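Peptide methionine sulfoxide reductase MsrA (PDB 5FA9) probably repairs oxidised proteins as a bifunctional MsrA-MsrB fusion enzyme, reducing both the S and R forms of methionine sulfoxide to methionine with thioredoxin as reductant. Local coordinates at residues K105-K117 with G305-F317. The protein carries 2 engineered substitutions. Residues are numbered along the deposited sequence; the frame is centred on the assembly and turned at random.
Sequences KEINSFVKFMQKK and GDYLPYVKPTGNF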
# COMPACT_ATOMS: atom_id res chain seq x y z
N LYS B 105 -15.81 2.57 10.01
CA LYS B 105 -16.33 3.57 10.94
C LYS B 105 -15.90 4.98 10.54
O LYS B 105 -16.62 5.94 10.79
CB LYS B 105 -15.88 3.26 12.37
CG LYS B 105 -17.03 3.23 13.36
CD LYS B 105 -17.00 1.97 14.22
CE LYS B 105 -18.34 1.73 14.89
NZ LYS B 105 -18.58 0.29 15.17
N GLU B 106 -14.74 5.09 9.91
CA GLU B 106 -14.27 6.38 9.41
C GLU B 106 -15.13 6.85 8.23
O GLU B 106 -15.52 8.01 8.16
CB GLU B 106 -12.80 6.31 8.99
CG GLU B 106 -11.83 6.16 10.15
CD GLU B 106 -10.38 6.10 9.69
OE1 GLU B 106 -9.92 7.08 9.05
OE2 GLU B 106 -9.71 5.09 9.96
N ILE B 107 -15.41 5.93 7.31
CA ILE B 107 -16.23 6.23 6.14
C ILE B 107 -17.65 6.60 6.55
O ILE B 107 -18.20 7.60 6.08
CB ILE B 107 -16.27 5.05 5.16
CG1 ILE B 107 -14.87 4.75 4.63
CG2 ILE B 107 -17.21 5.35 4.01
CD1 ILE B 107 -14.79 3.49 3.78
N ASN B 108 -18.25 5.80 7.42
CA ASN B 108 -19.61 6.05 7.89
C ASN B 108 -19.74 7.37 8.62
O ASN B 108 -20.71 8.11 8.43
CB ASN B 108 -20.08 4.91 8.79
CG ASN B 108 -20.32 3.62 8.04
OD1 ASN B 108 -20.68 3.63 6.86
ND2 ASN B 108 -20.11 2.49 8.71
N SER B 109 -18.77 7.68 9.47
CA SER B 109 -18.77 8.93 10.23
C SER B 109 -18.69 10.15 9.31
O SER B 109 -19.31 11.17 9.58
CB SER B 109 -17.60 8.96 11.22
OG SER B 109 -17.73 7.92 12.18
N PHE B 110 -17.92 10.03 8.23
CA PHE B 110 -17.73 11.15 7.32
C PHE B 110 -18.99 11.41 6.50
O PHE B 110 -19.31 12.55 6.19
CB PHE B 110 -16.54 10.89 6.39
CG PHE B 110 -15.98 12.14 5.76
CD1 PHE B 110 -16.49 12.62 4.57
CD2 PHE B 110 -14.95 12.84 6.38
CE1 PHE B 110 -15.98 13.77 3.99
CE2 PHE B 110 -14.44 13.99 5.81
CZ PHE B 110 -14.96 14.46 4.61
N VAL B 111 -19.69 10.34 6.14
CA VAL B 111 -20.95 10.47 5.40
C VAL B 111 -22.00 11.15 6.27
O VAL B 111 -22.73 12.03 5.81
CB VAL B 111 -21.47 9.10 4.93
CG1 VAL B 111 -22.84 9.24 4.28
CG2 VAL B 111 -20.49 8.46 3.96
N LYS B 112 -22.07 10.74 7.54
CA LYS B 112 -22.96 11.37 8.50
C LYS B 112 -22.58 12.83 8.70
O LYS B 112 -23.44 13.69 8.86
CB LYS B 112 -22.92 10.62 9.84
CG LYS B 112 -23.42 9.19 9.78
CD LYS B 112 -23.25 8.49 11.12
CE LYS B 112 -23.61 7.01 11.02
NZ LYS B 112 -23.11 6.24 12.19
N PHE B 113 -21.28 13.09 8.69
CA PHE B 113 -20.75 14.45 8.78
C PHE B 113 -21.22 15.30 7.61
O PHE B 113 -21.64 16.45 7.79
CB PHE B 113 -19.22 14.42 8.84
CG PHE B 113 -18.59 15.78 8.76
CD1 PHE B 113 -18.55 16.61 9.87
CD2 PHE B 113 -18.01 16.22 7.58
CE1 PHE B 113 -17.96 17.86 9.81
CE2 PHE B 113 -17.42 17.47 7.51
CZ PHE B 113 -17.40 18.29 8.62
N MET B 114 -21.16 14.74 6.41
CA MET B 114 -21.54 15.45 5.20
C MET B 114 -23.05 15.68 5.11
O MET B 114 -23.50 16.64 4.49
CB MET B 114 -21.07 14.68 3.96
CG MET B 114 -19.56 14.69 3.77
SD MET B 114 -18.88 16.35 3.66
CE MET B 114 -19.79 16.99 2.25
N GLN B 115 -23.82 14.79 5.73
CA GLN B 115 -25.28 14.88 5.72
C GLN B 115 -25.77 16.19 6.34
O GLN B 115 -26.81 16.72 5.96
CB GLN B 115 -25.90 13.68 6.44
CG GLN B 115 -27.42 13.64 6.38
CD GLN B 115 -27.95 13.56 4.96
OE1 GLN B 115 -27.98 12.49 4.36
NE2 GLN B 115 -28.37 14.70 4.43
N LYS B 116 -25.01 16.70 7.31
CA LYS B 116 -25.36 17.93 8.00
C LYS B 116 -25.29 19.16 7.08
O LYS B 116 -25.75 20.24 7.45
CB LYS B 116 -24.43 18.14 9.20
CG LYS B 116 -24.46 16.99 10.20
CD LYS B 116 -23.95 17.42 11.56
CE LYS B 116 -24.09 16.30 12.58
NZ LYS B 116 -23.28 16.55 13.80
N LYS B 117 -24.73 18.99 5.89
CA LYS B 117 -24.61 20.08 4.94
C LYS B 117 -25.63 19.98 3.82
O LYS B 117 -25.63 20.79 2.89
CB LYS B 117 -23.20 20.12 4.35
CG LYS B 117 -22.09 20.30 5.37
CD LYS B 117 -20.73 20.34 4.70
CE LYS B 117 -19.62 20.55 5.72
NZ LYS B 117 -18.29 20.65 5.06
N GLY B 305 -15.97 24.25 11.25
CA GLY B 305 -16.80 23.06 11.22
C GLY B 305 -16.37 22.02 10.19
O GLY B 305 -16.64 20.83 10.35
N ASP B 306 -15.70 22.48 9.14
CA ASP B 306 -15.28 21.59 8.06
C ASP B 306 -14.08 20.72 8.45
O ASP B 306 -13.75 19.76 7.75
CB ASP B 306 -14.94 22.40 6.81
CG ASP B 306 -16.16 23.01 6.17
OD1 ASP B 306 -17.29 22.63 6.54
OD2 ASP B 306 -16.00 23.88 5.29
N TYR B 307 -13.44 21.05 9.57
CA TYR B 307 -12.21 20.38 9.97
C TYR B 307 -12.41 19.41 11.13
O TYR B 307 -11.44 18.87 11.66
CB TYR B 307 -11.15 21.42 10.34
CG TYR B 307 -10.80 22.36 9.21
CD1 TYR B 307 -9.83 22.02 8.27
CD2 TYR B 307 -11.45 23.58 9.06
CE1 TYR B 307 -9.51 22.87 7.23
CE2 TYR B 307 -11.13 24.44 8.03
CZ TYR B 307 -10.16 24.08 7.11
OH TYR B 307 -9.85 24.93 6.08
N LEU B 308 -13.66 19.19 11.52
CA LEU B 308 -13.97 18.26 12.60
C LEU B 308 -13.49 16.82 12.39
O LEU B 308 -12.96 16.21 13.32
CB LEU B 308 -15.48 18.26 12.87
CG LEU B 308 -16.11 19.59 13.32
CD1 LEU B 308 -17.61 19.44 13.51
CD2 LEU B 308 -15.45 20.10 14.59
N PRO B 309 -13.67 16.25 11.17
CA PRO B 309 -13.23 14.86 11.00
C PRO B 309 -11.72 14.65 11.16
O PRO B 309 -11.29 13.53 11.43
CB PRO B 309 -13.66 14.53 9.57
CG PRO B 309 -14.80 15.44 9.31
CD PRO B 309 -14.42 16.71 9.99
N TYR B 310 -10.93 15.70 11.00
CA TYR B 310 -9.48 15.59 11.16
C TYR B 310 -9.11 15.41 12.63
O TYR B 310 -8.03 14.91 12.95
CB TYR B 310 -8.77 16.81 10.58
CG TYR B 310 -8.93 16.94 9.08
CD1 TYR B 310 -8.30 16.05 8.21
CD2 TYR B 310 -9.72 17.94 8.53
CE1 TYR B 310 -8.45 16.17 6.84
CE2 TYR B 310 -9.87 18.07 7.16
CZ TYR B 310 -9.23 17.18 6.32
OH TYR B 310 -9.39 17.29 4.96
N VAL B 311 -10.00 15.83 13.52
CA VAL B 311 -9.81 15.64 14.95
C VAL B 311 -10.44 14.33 15.41
O VAL B 311 -9.82 13.55 16.13
CB VAL B 311 -10.41 16.80 15.77
CG1 VAL B 311 -10.12 16.62 17.25
CG2 VAL B 311 -9.85 18.13 15.28
N LYS B 312 -11.67 14.10 14.98
CA LYS B 312 -12.39 12.88 15.32
C LYS B 312 -12.89 12.16 14.07
O LYS B 312 -14.02 12.37 13.64
CB LYS B 312 -13.57 13.18 16.25
CG LYS B 312 -13.18 13.71 17.62
CD LYS B 312 -14.41 13.97 18.47
CE LYS B 312 -14.04 14.49 19.84
NZ LYS B 312 -13.51 13.41 20.71
N PRO B 313 -12.03 11.32 13.48
CA PRO B 313 -12.34 10.56 12.26
C PRO B 313 -13.55 9.64 12.43
O PRO B 313 -14.24 9.34 11.45
CB PRO B 313 -11.07 9.74 12.01
CG PRO B 313 -10.35 9.72 13.32
CD PRO B 313 -10.67 11.03 13.97
N THR B 314 -13.79 9.19 13.65
CA THR B 314 -14.94 8.34 13.94
C THR B 314 -15.86 9.01 14.95
O THR B 314 -16.62 8.34 15.66
CB THR B 314 -14.51 6.96 14.49
OG1 THR B 314 -13.72 7.14 15.67
CG2 THR B 314 -13.69 6.21 13.45
N GLY B 315 -15.79 10.34 15.02
CA GLY B 315 -16.62 11.11 15.92
C GLY B 315 -18.11 11.02 15.67
O GLY B 315 -18.55 10.59 14.60
N ASN B 316 -18.89 11.43 16.66
CA ASN B 316 -20.34 11.41 16.57
C ASN B 316 -20.88 12.57 15.74
O ASN B 316 -20.60 13.73 16.04
CB ASN B 316 -20.96 11.44 17.97
CG ASN B 316 -20.71 10.16 18.74
OD1 ASN B 316 -20.06 10.18 19.79
ND2 ASN B 316 -21.22 9.05 18.23
N PHE B 317 -21.64 12.26 14.70
CA PHE B 317 -22.24 13.28 13.86
C PHE B 317 -23.70 12.97 13.57
O PHE B 317 -24.02 12.29 12.60
CB PHE B 317 -21.46 13.43 12.54
CG PHE B 317 -20.00 13.74 12.73
CD1 PHE B 317 -19.60 14.96 13.24
CD2 PHE B 317 -19.03 12.80 12.40
CE1 PHE B 317 -18.26 15.25 13.41
CE2 PHE B 317 -17.69 13.09 12.58
CZ PHE B 317 -17.30 14.31 13.08
O HOH W 1 -13.86 10.11 9.03
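Phe113 carries much of the contact, one face of its ring against Pro309 and its edge turned to Phe317. With CG anti to the backbone N, the ring reaches Gly305, Pro309 and Phe317. Pro309 CG lies over one face, 3.6 Å from the centroid of the Phe113 ring and almost on its normal, a CH-pi contact. The Phe113 edge meets the face of Phe317 in a T-shaped pair, centroids 5.2 Å apart and planes at 69°; Phe113 CB also sits over that face. At the rim of the ring, Phe113 CZ comes within 3.2 Å of Gly305 O, near the ring plane. Pro309 reaches Phe110 too, CG to CE2 3.8 Å.

Polar contacts lie toward both ends. Lys117, extended beyond CG, brings NZ to Asp306 OD1 from well out of the carboxylate plane (66°), forming a hydrogen-bonded salt bridge at 2.7 Å. A water oxygen 2.6 Å from Pro313 O donates to it and to Glu106 O, bridging the two backbones, and Glu106 CA makes a CA-H...O contact with the same Pro313 O (3.6 Å, 160° at H). Ser109 OG, anti to its carbonyl carbon, donates to Lys105 O one turn back and lies 3.3 Å from Thr314 CA.

The contact thus joins helix 104-115, within the MsrA family part, to the C-terminal segment 305-317, which includes the short helix 308-311. Val126 of strand 125-128 touches Ile107 and Val111; on helix 65-74, Leu69 touches Phe110 and Gln66 touches Pro313; Tyr296 of helix 296-299 packs on Leu308 and Phe317.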